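Local coordinates for bilirubin-inducible fluorescent protein UnaG (Anguilla japonica, PDB 4I3C), which binds unconjugated bilirubin with high affinity inside its beta-barrel and, once loaded with it, fluoresces green, while the apoprotein is dark, at residues Thr37-Tyr42 with Arg132-Ala137; Met51-Glu56 with Thr65-Lys70. The protein carries 1 engineered substitution. One frame throughout, in Å; residues are numbered along the deposited sequence.

Contact 1 (Thr37-Tyr42 with Arg132-Ala137); sequences TTPTLY and RSYRRA. With BLR (3-[5-[(Z)-(4-ethenyl-3-methyl-5-oxidanylidene-pyrrol-2-ylidene)methyl]-2-[[5-[(Z)-(3-ethenyl-4-methyl-5-oxidanylidene-pyrrol-2-ylidene)methyl]-3-(3-hydroxy-3-oxopropyl)-4-methyl-1H-pyrrol-2-yl]methyl]-4-methyl-1H-pyrrol-3-yl]propanoic acid), chain C.
Where the bilirubin pocket grips one of the ligand's two propionates, Pro39 and Leu41 lean on the ring of Tyr134 while the guanidinium of Arg132 ends near Thr37 and turns to that propionate. Leu41 crosses the tyrosine at about a right angle, its CD1 lying 3.7 Å from Tyr134 CD1. Further along the ring, Pro39 CG sits 3.2 Å from Tyr134 OH, so that two apolar side chains pack obliquely against the phenol without a polar bond to it. The pair of anchors belongs to the last strand of a lipocalin-like barrel of the fatty-acid-binding-protein family, in which an Arg and a Tyr from this strand commonly hold the ligand's carboxylate. Here Tyr134 OH donates to BLR O1D at 2.7 Å, and Arg132 NH1 gives that oxygen a bent hydrogen bond (137°) whose modelled length of 2.5 Å is doubtfully short. A bend at chi3 (55°) swings the guanidinium round so that the carboxylate carbon lies in its plane, at the edge. A leucine in place of Arg132 would probably leave this propionate oxygen with the tyrosine hydroxyl but without its charged mate. Thr37 turns its methyl CG2 toward BLR OC, 3.4 Å away, while its hydroxyl bonds to the carbonyl of Gly34.

Contact 2 (Met51-Glu56 with Thr65-Lys70); sequences MTVKIE and TQVKFK. With BLR (3-[5-[(Z)-(4-ethenyl-3-methyl-5-oxidanylidene-pyrrol-2-ylidene)methyl]-2-[[5-[(Z)-(3-ethenyl-4-methyl-5-oxidanylidene-pyrrol-2-ylidene)methyl]-3-(3-hydroxy-3-oxopropyl)-4-methyl-1H-pyrrol-2-yl]methyl]-4-methyl-1H-pyrrol-3-yl]propanoic acid), chain C.
Val53 and Val67 lie side by side at the middle of this antiparallel ladder, pointing the same way into the barrel, and the flanking pairs repeat the arrangement. Val67 CG2 packs 3.5 Å from Val53 CB, and the same methyl reaches the bilirubin methyl CMA at 3.5 Å. Val53 divides its two branches: with CG1 anti to the backbone N (chi1 176°), that methyl turns to the ligand's B ring, and CG2 approaches the neighbouring methyl CMB at 3.7 Å. Beneath them the backbones form a hydrogen-bonded pair, Val53 N to Val67 O and Val67 N to Val53 O, both 3.0 Å.

Toward one end, Met51 and Phe69 also run alongside each other. The phenylalanine takes a chi1 of 63°, which sets CG between its own backbone N and carbonyl carbon and turns the ring toward the neighbouring strand, where Met51 O stands over one face, offset toward the rim. Met51 SD lies obliquely beside the ring, 5.1 Å from its centroid, a Met-aromatic contact. Toward the other end, Thr65 CG2 lies 4.0 Å from Ile55 CD1 and faces the ligand as well.

The outward face is polar. There Thr52 and Lys68 point the same way, and Lys68 NZ comes back to Thr52 OG1 in a weak hydrogen bond of 3.4 Å. Gln66 lays its CG against Val53 O, and Lys54 makes a cation-pi contact with Tyr42 of strand 40-45. A largely apolar inner face and a polar outer one suit a hairpin of a ligand-enclosing barrel such as that of the fatty-acid-binding proteins, here with its inner valines and Ile55 lining the bilirubin pocket.

From the N terminus, the chain passes strand 7-15 and two short helices before it enters 37-42, the first half of contact 1. Strand 40-45 turns directly into strand 50-56, and contact 2 then closes the short loop between 51-56 and 65-70. The chain next builds the remaining strands of the barrel, and only at 132-137 does contact 1 close its much longer loop, so contact 2 is nested inside it. The two meet where strands 40-45 and 50-56 are neighbours: Tyr42 O lies 2.8 Å from Lys54 N, a probable hydrogen bond. Contact 1 thus reaches across strand 7-15 to the final strand, contact 2 ties an edge hairpin, and both face the one bilirubin.

Contact 1 (Thr37-Tyr42 with Arg132-Ala137)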
ATOM      1  N   THR A  37       5.559   5.401 -10.904  1.00 21.92           N
ATOM      2  CA  THR A  37       6.590   4.734 -10.115  1.00 23.91           C
ATOM      3  C   THR A  37       6.523   3.218 -10.263  1.00 24.30           C
ATOM      4  O   THR A  37       5.456   2.659 -10.494  1.00 27.27           O
ATOM      5  CB  THR A  37       6.450   5.083  -8.625  1.00 13.04           C
ATOM      6  OG1 THR A  37       5.313   4.405  -8.077  1.00 16.00           O
ATOM      7  CG2 THR A  37       6.288   6.571  -8.441  1.00 16.63           C
ATOM      8  N   THR A  38       7.668   2.557 -10.133  1.00 20.32           N
ATOM      9  CA  THR A  38       7.702   1.102 -10.072  1.00 19.88           C
ATOM     10  C   THR A  38       8.352   0.714  -8.753  1.00 22.46           C
ATOM     11  O   THR A  38       9.563   0.504  -8.685  1.00 27.41           O
ATOM     12  CB  THR A  38       8.489   0.491 -11.241  1.00 16.10           C
ATOM     13  OG1 THR A  38       9.821   0.181 -10.821  1.00 26.00           O
ATOM     14  CG2 THR A  38       8.522   1.452 -12.410  1.00 29.16           C
ATOM     15  N   PRO A  39       7.540   0.642  -7.692  1.00  9.43           N
ATOM     16  CA  PRO A  39       8.040   0.398  -6.339  1.00 11.85           C
ATOM     17  C   PRO A  39       8.417  -1.047  -6.091  1.00 14.57           C
ATOM     18  O   PRO A  39       7.791  -1.970  -6.606  1.00 19.14           O
ATOM     19  CB  PRO A  39       6.853   0.778  -5.458  1.00 15.04           C
ATOM     20  CG  PRO A  39       5.661   0.496  -6.304  1.00 15.22           C
ATOM     21  CD  PRO A  39       6.074   0.767  -7.726  1.00 13.50           C
ATOM     22  N   THR A  40       9.439  -1.220  -5.268  1.00 27.05           N
ATOM     23  CA  THR A  40       9.978  -2.526  -4.960  1.00 14.65           C
ATOM     24  C   THR A  40       9.843  -2.739  -3.463  1.00 27.25           C
ATOM     25  O   THR A  40      10.582  -2.145  -2.672  1.00 20.29           O
ATOM     26  CB  THR A  40      11.451  -2.600  -5.357  1.00 13.92           C
ATOM     27  OG1 THR A  40      11.578  -2.378  -6.765  1.00 12.69           O
ATOM     28  CG2 THR A  40      12.040  -3.953  -4.997  1.00 18.82           C
ATOM     29  N   LEU A  41       8.893  -3.583  -3.078  1.00 23.58           N
ATOM     30  CA  LEU A  41       8.604  -3.809  -1.671  1.00 11.18           C
ATOM     31  C   LEU A  41       9.619  -4.773  -1.071  1.00 13.81           C
ATOM     32  O   LEU A  41      10.312  -5.494  -1.783  1.00 21.16           O
ATOM     33  CB  LEU A  41       7.210  -4.411  -1.492  1.00 22.44           C
ATOM     34  CG  LEU A  41       6.078  -3.980  -2.425  1.00 15.07           C
ATOM     35  CD1 LEU A  41       4.953  -4.997  -2.333  1.00 15.38           C
ATOM     36  CD2 LEU A  41       5.580  -2.591  -2.073  1.00  8.43           C
ATOM     37  N   TYR A  42       9.678  -4.785   0.252  1.00 11.41           N
ATOM     38  CA  TYR A  42      10.465  -5.754   0.991  1.00 10.35           C
ATOM     39  C   TYR A  42       9.669  -6.030   2.243  1.00  8.67           C
ATOM     40  O   TYR A  42       9.757  -5.285   3.221  1.00 15.74           O
ATOM     41  CB  TYR A  42      11.840  -5.199   1.356  1.00  6.30           C
ATOM     42  CG  TYR A  42      12.654  -4.712   0.180  1.00 16.72           C
ATOM     43  CD1 TYR A  42      13.582  -5.538  -0.434  1.00 24.74           C
ATOM     44  CD2 TYR A  42      12.496  -3.429  -0.312  1.00 19.59           C
ATOM     45  CE1 TYR A  42      14.332  -5.096  -1.503  1.00 18.93           C
ATOM     46  CE2 TYR A  42      13.242  -2.979  -1.381  1.00 16.94           C
ATOM     47  CZ  TYR A  42      14.158  -3.815  -1.974  1.00  9.56           C
ATOM     48  OH  TYR A  42      14.903  -3.372  -3.043  1.00 27.09           O
ATOM     49  N   ARG A 132      -3.431  -2.457  -8.291  1.00 16.63           N
ATOM     50  CA  ARG A 132      -2.081  -2.769  -8.722  1.00 26.52           C
ATOM     51  C   ARG A 132      -1.725  -4.220  -8.419  1.00 21.71           C
ATOM     52  O   ARG A 132      -2.339  -4.869  -7.568  1.00 17.68           O
ATOM     53  CB  ARG A 132      -1.055  -1.834  -8.085  1.00 18.02           C
ATOM     54  CG  ARG A 132      -1.614  -0.859  -7.064  1.00 16.24           C
ATOM     55  CD  ARG A 132      -0.480  -0.059  -6.456  1.00 23.53           C
ATOM     56  NE  ARG A 132       0.315   0.612  -7.484  1.00 25.94           N
ATOM     57  CZ  ARG A 132       1.317   1.446  -7.229  1.00 19.53           C
ATOM     58  NH1 ARG A 132       1.649   1.725  -5.982  1.00 13.74           N
ATOM     59  NH2 ARG A 132       1.986   2.011  -8.222  1.00 25.23           N
ATOM     60  N   SER A 133      -0.694  -4.694  -9.104  1.00  4.25           N
ATOM     61  CA  SER A 133      -0.340  -6.098  -9.116  1.00 23.67           C
ATOM     62  C   SER A 133       1.172  -6.200  -9.087  1.00 19.10           C
ATOM     63  O   SER A 133       1.848  -5.617  -9.940  1.00 18.39           O
ATOM     64  CB  SER A 133      -0.872  -6.748 -10.392  1.00 20.36           C
ATOM     65  OG  SER A 133      -0.239  -6.202 -11.539  1.00 28.50           O
ATOM     66  N   TYR A 134       1.699  -6.932  -8.108  1.00 14.96           N
ATOM     67  CA  TYR A 134       3.142  -7.084  -7.969  1.00 21.14           C
ATOM     68  C   TYR A 134       3.532  -8.535  -8.145  1.00 16.00           C
ATOM     69  O   TYR A 134       2.754  -9.442  -7.862  1.00 18.51           O
ATOM     70  CB  TYR A 134       3.611  -6.640  -6.583  1.00 11.30           C
ATOM     71  CG  TYR A 134       3.446  -5.170  -6.279  1.00 26.42           C
ATOM     72  CD1 TYR A 134       4.541  -4.384  -5.953  1.00 17.09           C
ATOM     73  CD2 TYR A 134       2.198  -4.570  -6.306  1.00 12.77           C
ATOM     74  CE1 TYR A 134       4.393  -3.045  -5.664  1.00 24.60           C
ATOM     75  CE2 TYR A 134       2.045  -3.232  -6.022  1.00 19.43           C
ATOM     76  CZ  TYR A 134       3.144  -2.473  -5.699  1.00 14.42           C
ATOM     77  OH  TYR A 134       2.994  -1.132  -5.415  1.00 30.31           O
ATOM     78  N   ARG A 135       4.753  -8.749  -8.613  1.00 14.55           N
ATOM     79  CA  ARG A 135       5.317 -10.078  -8.664  1.00 14.93           C
ATOM     80  C   ARG A 135       6.594 -10.067  -7.835  1.00 23.70           C
ATOM     81  O   ARG A 135       7.250  -9.031  -7.714  1.00 26.33           O
ATOM     82  CB  ARG A 135       5.634 -10.462 -10.108  1.00 14.97           C
ATOM     83  CG  ARG A 135       7.107 -10.370 -10.444  1.00 20.57           C
ATOM     84  CD  ARG A 135       7.468 -11.232 -11.630  1.00 27.21           C
ATOM     85  NE  ARG A 135       7.416 -10.488 -12.885  1.00 24.82           N
ATOM     86  CZ  ARG A 135       8.480 -10.100 -13.586  1.00 29.54           C
ATOM     87  NH1 ARG A 135       9.710 -10.387 -13.179  1.00 24.64           N
ATOM     88  NH2 ARG A 135       8.310  -9.427 -14.713  1.00 30.99           N
ATOM     89  N   ARG A 136       6.943 -11.213  -7.264  1.00 18.96           N
ATOM     90  CA  ARG A 136       8.216 -11.356  -6.571  1.00 18.73           C
ATOM     91  C   ARG A 136       9.367 -11.131  -7.526  1.00 22.75           C
ATOM     92  O   ARG A 136       9.264 -11.449  -8.703  1.00 12.66           O
ATOM     93  CB  ARG A 136       8.340 -12.754  -5.983  1.00 23.19           C
ATOM     94  CG  ARG A 136       7.669 -12.914  -4.649  1.00 29.30           C
ATOM     95  CD  ARG A 136       7.662 -14.359  -4.216  1.00 23.75           C
ATOM     96  NE  ARG A 136       6.666 -14.587  -3.175  1.00 23.73           N
ATOM     97  CZ  ARG A 136       6.860 -14.352  -1.884  1.00 22.26           C
ATOM     98  NH1 ARG A 136       8.016 -13.880  -1.450  1.00 24.90           N
ATOM     99  NH2 ARG A 136       5.893 -14.589  -1.014  1.00 21.05           N
ATOM    100  N   ALA A 137      10.475 -10.603  -7.020  1.00 17.00           N
ATOM    101  CA  ALA A 137      11.668 -10.425  -7.837  1.00  9.23           C
ATOM    102  C   ALA A 137      12.088 -11.745  -8.508  1.00 22.80           C
ATOM    103  O   ALA A 137      13.245 -12.154  -8.423  1.00 19.36           O
ATOM    104  CB  ALA A 137      12.803  -9.861  -6.982  1.00 12.09           C
TER
HETATM  105  CHA BLR C 200       3.657   2.412  -1.801  1.00  8.73           C
HETATM  106  NA  BLR C 200       2.980   0.833   0.038  1.00 22.62           N
HETATM  107  C1A BLR C 200       3.497   2.015  -0.376  1.00 21.67           C
HETATM  108  C2A BLR C 200       3.811   2.772   0.741  1.00 22.95           C
HETATM  109  C3A BLR C 200       3.481   2.011   1.843  1.00 18.09           C
HETATM  110  C4A BLR C 200       2.972   0.808   1.393  1.00 22.36           C
HETATM  111  CMA BLR C 200       3.646   2.383   3.279  1.00 11.87           C
HETATM  112  CAA BLR C 200       4.409   4.146   0.732  1.00 22.03           C
HETATM  113  CBA BLR C 200       3.538   5.060  -0.065  1.00 17.73           C
HETATM  114  CGA BLR C 200       3.695   6.496   0.299  1.00 11.64           C
HETATM  115  O1A BLR C 200       4.774   7.106   0.060  1.00 21.62           O
HETATM  116  O2A BLR C 200       2.733   7.106   0.833  1.00 11.37           O
HETATM  117  CHB BLR C 200       2.490  -0.309   2.263  1.00 18.41           C
HETATM  118  NB  BLR C 200       2.522  -2.082   0.457  1.00 32.05           N
HETATM  119  C1B BLR C 200       2.439  -1.610   1.835  1.00 23.79           C
HETATM  120  C2B BLR C 200       2.286  -2.699   2.631  1.00 29.82           C
HETATM  121  C3B BLR C 200       2.266  -3.772   2.030  1.00 20.12           C
HETATM  122  C4B BLR C 200       2.404  -3.665   0.521  1.00 17.85           C
HETATM  123  CMB BLR C 200       2.168  -2.609   4.111  1.00 29.50           C
HETATM  124  OB  BLR C 200       2.418  -4.513  -0.359  1.00 27.76           O
HETATM  125  CAB BLR C 200       2.118  -5.084   2.714  1.00 25.37           C
HETATM  126  CBB BLR C 200       0.876  -5.555   3.009  1.00 21.90           C
HETATM  127  NC  BLR C 200       4.287   6.574  -4.566  1.00 10.45           N
HETATM  128  C1C BLR C 200       5.279   7.775  -4.907  1.00 20.85           C
HETATM  129  C2C BLR C 200       4.293   8.903  -4.663  1.00 16.90           C
HETATM  130  C3C BLR C 200       3.172   8.541  -4.316  1.00 14.58           C
HETATM  131  C4C BLR C 200       3.019   7.199  -4.223  1.00 18.32           C
HETATM  132  CMC BLR C 200       4.662  10.324  -4.820  1.00 23.95           C
HETATM  133  OC  BLR C 200       6.452   7.784  -5.240  1.00 21.40           O
HETATM  134  CAC BLR C 200       2.069   9.494  -4.030  1.00 26.28           C
HETATM  135  CBC BLR C 200       1.537  10.205  -5.057  1.00 16.74           C
HETATM  136  CHD BLR C 200       1.876   6.546  -3.867  1.00 13.75           C
HETATM  137  ND  BLR C 200       3.120   4.576  -2.926  1.00 24.96           N
HETATM  138  C1D BLR C 200       1.976   5.230  -3.183  1.00  5.02           C
HETATM  139  C2D BLR C 200       0.824   4.408  -2.673  1.00 17.11           C
HETATM  140  C3D BLR C 200       1.327   3.300  -2.130  1.00 14.56           C
HETATM  141  C4D BLR C 200       2.777   3.344  -2.258  1.00  9.85           C
HETATM  142  CMD BLR C 200      -0.613   4.761  -2.766  1.00 21.07           C
HETATM  143  CAD BLR C 200       0.541   2.196  -1.504  1.00 15.32           C
HETATM  144  CBD BLR C 200      -0.215   1.437  -2.542  1.00 14.19           C
HETATM  145  CGD BLR C 200       0.590   0.265  -2.999  1.00 19.95           C
HETATM  146  O1D BLR C 200       1.503   0.423  -3.853  1.00 14.82           O
HETATM  147  O2D BLR C 200       0.368  -0.884  -2.535  1.00 22.70           O

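Contact 2 (Met51-Glu56 with Thr65-Lys70)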
ATOM      1  N   MET A  51       3.981  -6.692  11.489  1.00 23.44           N
ATOM      2  CA  MET A  51       4.479  -6.784  10.119  1.00 22.08           C
ATOM      3  C   MET A  51       5.350  -5.593   9.733  1.00 16.19           C
ATOM      4  O   MET A  51       4.904  -4.444   9.762  1.00 11.02           O
ATOM      5  CB  MET A  51       3.308  -6.879   9.149  1.00 16.44           C
ATOM      6  CG  MET A  51       2.910  -8.287   8.773  1.00 18.58           C
ATOM      7  SD  MET A  51       1.946  -8.374   7.254  1.00 26.51           S
ATOM      8  CE  MET A  51       3.250  -8.579   6.050  1.00 24.81           C
ATOM      9  N   THR A  52       6.590  -5.884   9.352  1.00 24.94           N
ATOM     10  CA  THR A  52       7.542  -4.858   8.952  1.00 15.96           C
ATOM     11  C   THR A  52       7.747  -4.861   7.439  1.00 16.82           C
ATOM     12  O   THR A  52       8.200  -5.849   6.864  1.00 10.47           O
ATOM     13  CB  THR A  52       8.893  -5.104   9.622  1.00 21.71           C
ATOM     14  OG1 THR A  52       8.850  -4.619  10.969  1.00 31.19           O
ATOM     15  CG2 THR A  52      10.004  -4.400   8.857  1.00 10.34           C
ATOM     16  N   VAL A  53       7.440  -3.738   6.803  1.00 17.53           N
ATOM     17  CA  VAL A  53       7.444  -3.663   5.350  1.00  5.44           C
ATOM     18  C   VAL A  53       8.346  -2.525   4.888  1.00 12.64           C
ATOM     19  O   VAL A  53       8.570  -1.573   5.632  1.00 25.27           O
ATOM     20  CB  VAL A  53       6.022  -3.398   4.852  1.00 14.93           C
ATOM     21  CG1 VAL A  53       5.999  -3.210   3.341  1.00 24.02           C
ATOM     22  CG2 VAL A  53       5.086  -4.516   5.327  1.00  8.43           C
ATOM     23  N   LYS A  54       8.885  -2.627   3.678  1.00 22.94           N
ATOM     24  CA  LYS A  54       9.661  -1.524   3.123  1.00 10.55           C
ATOM     25  C   LYS A  54       9.331  -1.255   1.662  1.00 15.08           C
ATOM     26  O   LYS A  54       8.832  -2.134   0.962  1.00 13.57           O
ATOM     27  CB  LYS A  54      11.148  -1.811   3.238  1.00 19.02           C
ATOM     28  CG  LYS A  54      12.010  -0.680   2.744  1.00 14.06           C
ATOM     29  CD  LYS A  54      13.451  -0.887   3.131  1.00 24.17           C
ATOM     30  CE  LYS A  54      14.197  -1.678   2.075  1.00 15.31           C
ATOM     31  NZ  LYS A  54      15.518  -1.066   1.791  1.00 19.78           N
ATOM     32  N   ILE A  55       9.629  -0.039   1.207  1.00 14.16           N
ATOM     33  CA  ILE A  55       9.335   0.367  -0.161  1.00 20.14           C
ATOM     34  C   ILE A  55      10.432   1.239  -0.778  1.00 24.33           C
ATOM     35  O   ILE A  55      10.610   2.395  -0.388  1.00 30.05           O
ATOM     36  CB  ILE A  55       8.012   1.171  -0.226  1.00 24.85           C
ATOM     37  CG1 ILE A  55       6.912   0.476   0.581  1.00 20.19           C
ATOM     38  CG2 ILE A  55       7.567   1.367  -1.669  1.00 24.93           C
ATOM     39  CD1 ILE A  55       6.390   1.321   1.714  1.00 25.10           C
ATOM     40  N   GLU A  56      11.169   0.673  -1.731  1.00 22.35           N
ATOM     41  CA  GLU A  56      12.007   1.457  -2.636  1.00 25.47           C
ATOM     42  C   GLU A  56      11.230   1.802  -3.909  1.00  8.39           C
ATOM     43  O   GLU A  56      11.246   1.034  -4.869  1.00 24.18           O
ATOM     44  CB  GLU A  56      13.253   0.670  -3.037  1.00 18.51           C
ATOM     45  CG  GLU A  56      14.335   0.577  -1.983  1.00 12.53           C
ATOM     46  CD  GLU A  56      15.715   0.393  -2.595  1.00 26.76           C
ATOM     47  OE1 GLU A  56      15.843   0.523  -3.831  1.00 18.88           O
ATOM     48  OE2 GLU A  56      16.672   0.124  -1.841  1.00 37.85           O
ATOM     49  N   THR A  65      10.529   4.638   1.783  1.00 23.93           N
ATOM     50  CA  THR A  65      10.086   4.722   3.172  1.00 18.14           C
ATOM     51  C   THR A  65       9.908   3.343   3.812  1.00 22.88           C
ATOM     52  O   THR A  65      10.512   2.368   3.371  1.00 26.36           O
ATOM     53  CB  THR A  65       8.775   5.523   3.269  1.00 13.97           C
ATOM     54  OG1 THR A  65       8.258   5.456   4.603  1.00 22.71           O
ATOM     55  CG2 THR A  65       7.740   4.993   2.273  1.00  7.00           C
ATOM     56  N   GLN A  66       9.088   3.264   4.857  1.00 17.05           N
ATOM     57  CA  GLN A  66       8.929   2.023   5.603  1.00 14.20           C
ATOM     58  C   GLN A  66       7.700   2.022   6.502  1.00 12.21           C
ATOM     59  O   GLN A  66       7.320   3.040   7.080  1.00 27.66           O
ATOM     60  CB  GLN A  66      10.161   1.754   6.466  1.00 18.16           C
ATOM     61  CG  GLN A  66       9.934   0.672   7.517  1.00 17.82           C
ATOM     62  CD  GLN A  66      10.985   0.670   8.600  1.00 16.66           C
ATOM     63  OE1 GLN A  66      10.751   1.168   9.703  1.00 21.15           O
ATOM     64  NE2 GLN A  66      12.149   0.112   8.300  1.00 18.38           N
ATOM     65  N   VAL A  67       7.118   0.837   6.630  1.00 26.49           N
ATOM     66  CA  VAL A  67       6.010   0.581   7.532  1.00 16.70           C
ATOM     67  C   VAL A  67       6.519  -0.324   8.644  1.00 13.25           C
ATOM     68  O   VAL A  67       7.386  -1.162   8.409  1.00 13.37           O
ATOM     69  CB  VAL A  67       4.887  -0.155   6.794  1.00  9.42           C
ATOM     70  CG1 VAL A  67       3.526   0.389   7.201  1.00 16.55           C
ATOM     71  CG2 VAL A  67       5.098  -0.039   5.287  1.00 31.11           C
ATOM     72  N   LYS A  68       6.006  -0.145   9.857  1.00 19.51           N
ATOM     73  CA  LYS A  68       6.331  -1.052  10.952  1.00 20.89           C
ATOM     74  C   LYS A  68       5.159  -1.110  11.914  1.00 18.62           C
ATOM     75  O   LYS A  68       5.046  -0.278  12.813  1.00 24.95           O
ATOM     76  CB  LYS A  68       7.593  -0.587  11.681  1.00 23.98           C
ATOM     77  CG  LYS A  68       8.563  -1.696  11.992  1.00  9.15           C
ATOM     78  CD  LYS A  68       9.872  -1.139  12.502  1.00 26.58           C
ATOM     79  CE  LYS A  68      10.884  -2.241  12.728  1.00 22.93           C
ATOM     80  NZ  LYS A  68      11.546  -2.646  11.463  1.00 24.60           N
ATOM     81  N   PHE A  69       4.288  -2.098  11.730  1.00 20.63           N
ATOM     82  CA  PHE A  69       3.010  -2.077  12.425  1.00 20.40           C
ATOM     83  C   PHE A  69       2.668  -3.363  13.160  1.00 29.95           C
ATOM     84  O   PHE A  69       3.182  -4.442  12.851  1.00 21.30           O
ATOM     85  CB  PHE A  69       1.887  -1.763  11.435  1.00 12.07           C
ATOM     86  CG  PHE A  69       1.725  -2.801  10.344  1.00 19.80           C
ATOM     87  CD1 PHE A  69       1.093  -4.003  10.595  1.00 35.48           C
ATOM     88  CD2 PHE A  69       2.220  -2.578   9.076  1.00 31.33           C
ATOM     89  CE1 PHE A  69       0.948  -4.948   9.602  1.00 23.03           C
ATOM     90  CE2 PHE A  69       2.075  -3.524   8.080  1.00 31.73           C
ATOM     91  CZ  PHE A  69       1.441  -4.705   8.344  1.00 40.91           C
ATOM     92  N   LYS A  70       1.796  -3.212  14.150  1.00 13.89           N
ATOM     93  CA  LYS A  70       1.205  -4.324  14.874  1.00 25.90           C
ATOM     94  C   LYS A  70      -0.231  -4.479  14.391  1.00 23.30           C
ATOM     95  O   LYS A  70      -0.941  -3.486  14.217  1.00 30.90           O
ATOM     96  CB  LYS A  70       1.237  -4.040  16.377  1.00 38.90           C
ATOM     97  CG  LYS A  70       0.701  -5.164  17.245  1.00 23.97           C
ATOM     98  CD  LYS A  70      -0.752  -4.943  17.624  1.00 25.33           C
ATOM     99  CE  LYS A  70      -1.256  -6.037  18.551  1.00 29.35           C
ATOM    100  NZ  LYS A  70      -0.662  -7.370  18.241  1.00 18.21           N
TER
HETATM  101  CHA BLR C 200       3.657   2.412  -1.801  1.00  8.73           C
HETATM  102  NA  BLR C 200       2.980   0.833   0.038  1.00 22.62           N
HETATM  103  C1A BLR C 200       3.497   2.015  -0.376  1.00 21.67           C
HETATM  104  C2A BLR C 200       3.811   2.772   0.741  1.00 22.95           C
HETATM  105  C3A BLR C 200       3.481   2.011   1.843  1.00 18.09           C
HETATM  106  C4A BLR C 200       2.972   0.808   1.393  1.00 22.36           C
HETATM  107  CMA BLR C 200       3.646   2.383   3.279  1.00 11.87           C
HETATM  108  CAA BLR C 200       4.409   4.146   0.732  1.00 22.03           C
HETATM  109  CBA BLR C 200       3.538   5.060  -0.065  1.00 17.73           C
HETATM  110  CGA BLR C 200       3.695   6.496   0.299  1.00 11.64           C
HETATM  111  O1A BLR C 200       4.774   7.106   0.060  1.00 21.62           O
HETATM  112  O2A BLR C 200       2.733   7.106   0.833  1.00 11.37           O
HETATM  113  CHB BLR C 200       2.490  -0.309   2.263  1.00 18.41           C
HETATM  114  NB  BLR C 200       2.522  -2.082   0.457  1.00 32.05           N
HETATM  115  C1B BLR C 200       2.439  -1.610   1.835  1.00 23.79           C
HETATM  116  C2B BLR C 200       2.286  -2.699   2.631  1.00 29.82           C
HETATM  117  C3B BLR C 200       2.266  -3.772   2.030  1.00 20.12           C
HETATM  118  C4B BLR C 200       2.404  -3.665   0.521  1.00 17.85           C
HETATM  119  CMB BLR C 200       2.168  -2.609   4.111  1.00 29.50           C
HETATM  120  OB  BLR C 200       2.418  -4.513  -0.359  1.00 27.76           O
HETATM  121  CAB BLR C 200       2.118  -5.084   2.714  1.00 25.37           C
HETATM  122  CBB BLR C 200       0.876  -5.555   3.009  1.00 21.90           C
HETATM  123  NC  BLR C 200       4.287   6.574  -4.566  1.00 10.45           N
HETATM  124  C1C BLR C 200       5.279   7.775  -4.907  1.00 20.85           C
HETATM  125  C2C BLR C 200       4.293   8.903  -4.663  1.00 16.90           C
HETATM  126  C3C BLR C 200       3.172   8.541  -4.316  1.00 14.58           C
HETATM  127  C4C BLR C 200       3.019   7.199  -4.223  1.00 18.32           C
HETATM  128  CMC BLR C 200       4.662  10.324  -4.820  1.00 23.95           C
HETATM  129  OC  BLR C 200       6.452   7.784  -5.240  1.00 21.40           O
HETATM  130  CAC BLR C 200       2.069   9.494  -4.030  1.00 26.28           C
HETATM  131  CBC BLR C 200       1.537  10.205  -5.057  1.00 16.74           C
HETATM  132  CHD BLR C 200       1.876   6.546  -3.867  1.00 13.75           C
HETATM  133  ND  BLR C 200       3.120   4.576  -2.926  1.00 24.96           N
HETATM  134  C1D BLR C 200       1.976   5.230  -3.183  1.00  5.02           C
HETATM  135  C2D BLR C 200       0.824   4.408  -2.673  1.00 17.11           C
HETATM  136  C3D BLR C 200       1.327   3.300  -2.130  1.00 14.56           C
HETATM  137  C4D BLR C 200       2.777   3.344  -2.258  1.00  9.85           C
HETATM  138  CMD BLR C 200      -0.613   4.761  -2.766  1.00 21.07           C
HETATM  139  CAD BLR C 200       0.541   2.196  -1.504  1.00 15.32           C
HETATM  140  CBD BLR C 200      -0.215   1.437  -2.542  1.00 14.19           C
HETATM  141  CGD BLR C 200       0.590   0.265  -2.999  1.00 19.95           C
HETATM  142  O1D BLR C 200       1.503   0.423  -3.853  1.00 14.82           O
HETATM  143  O2D BLR C 200       0.368  -0.884  -2.535  1.00 22.70           O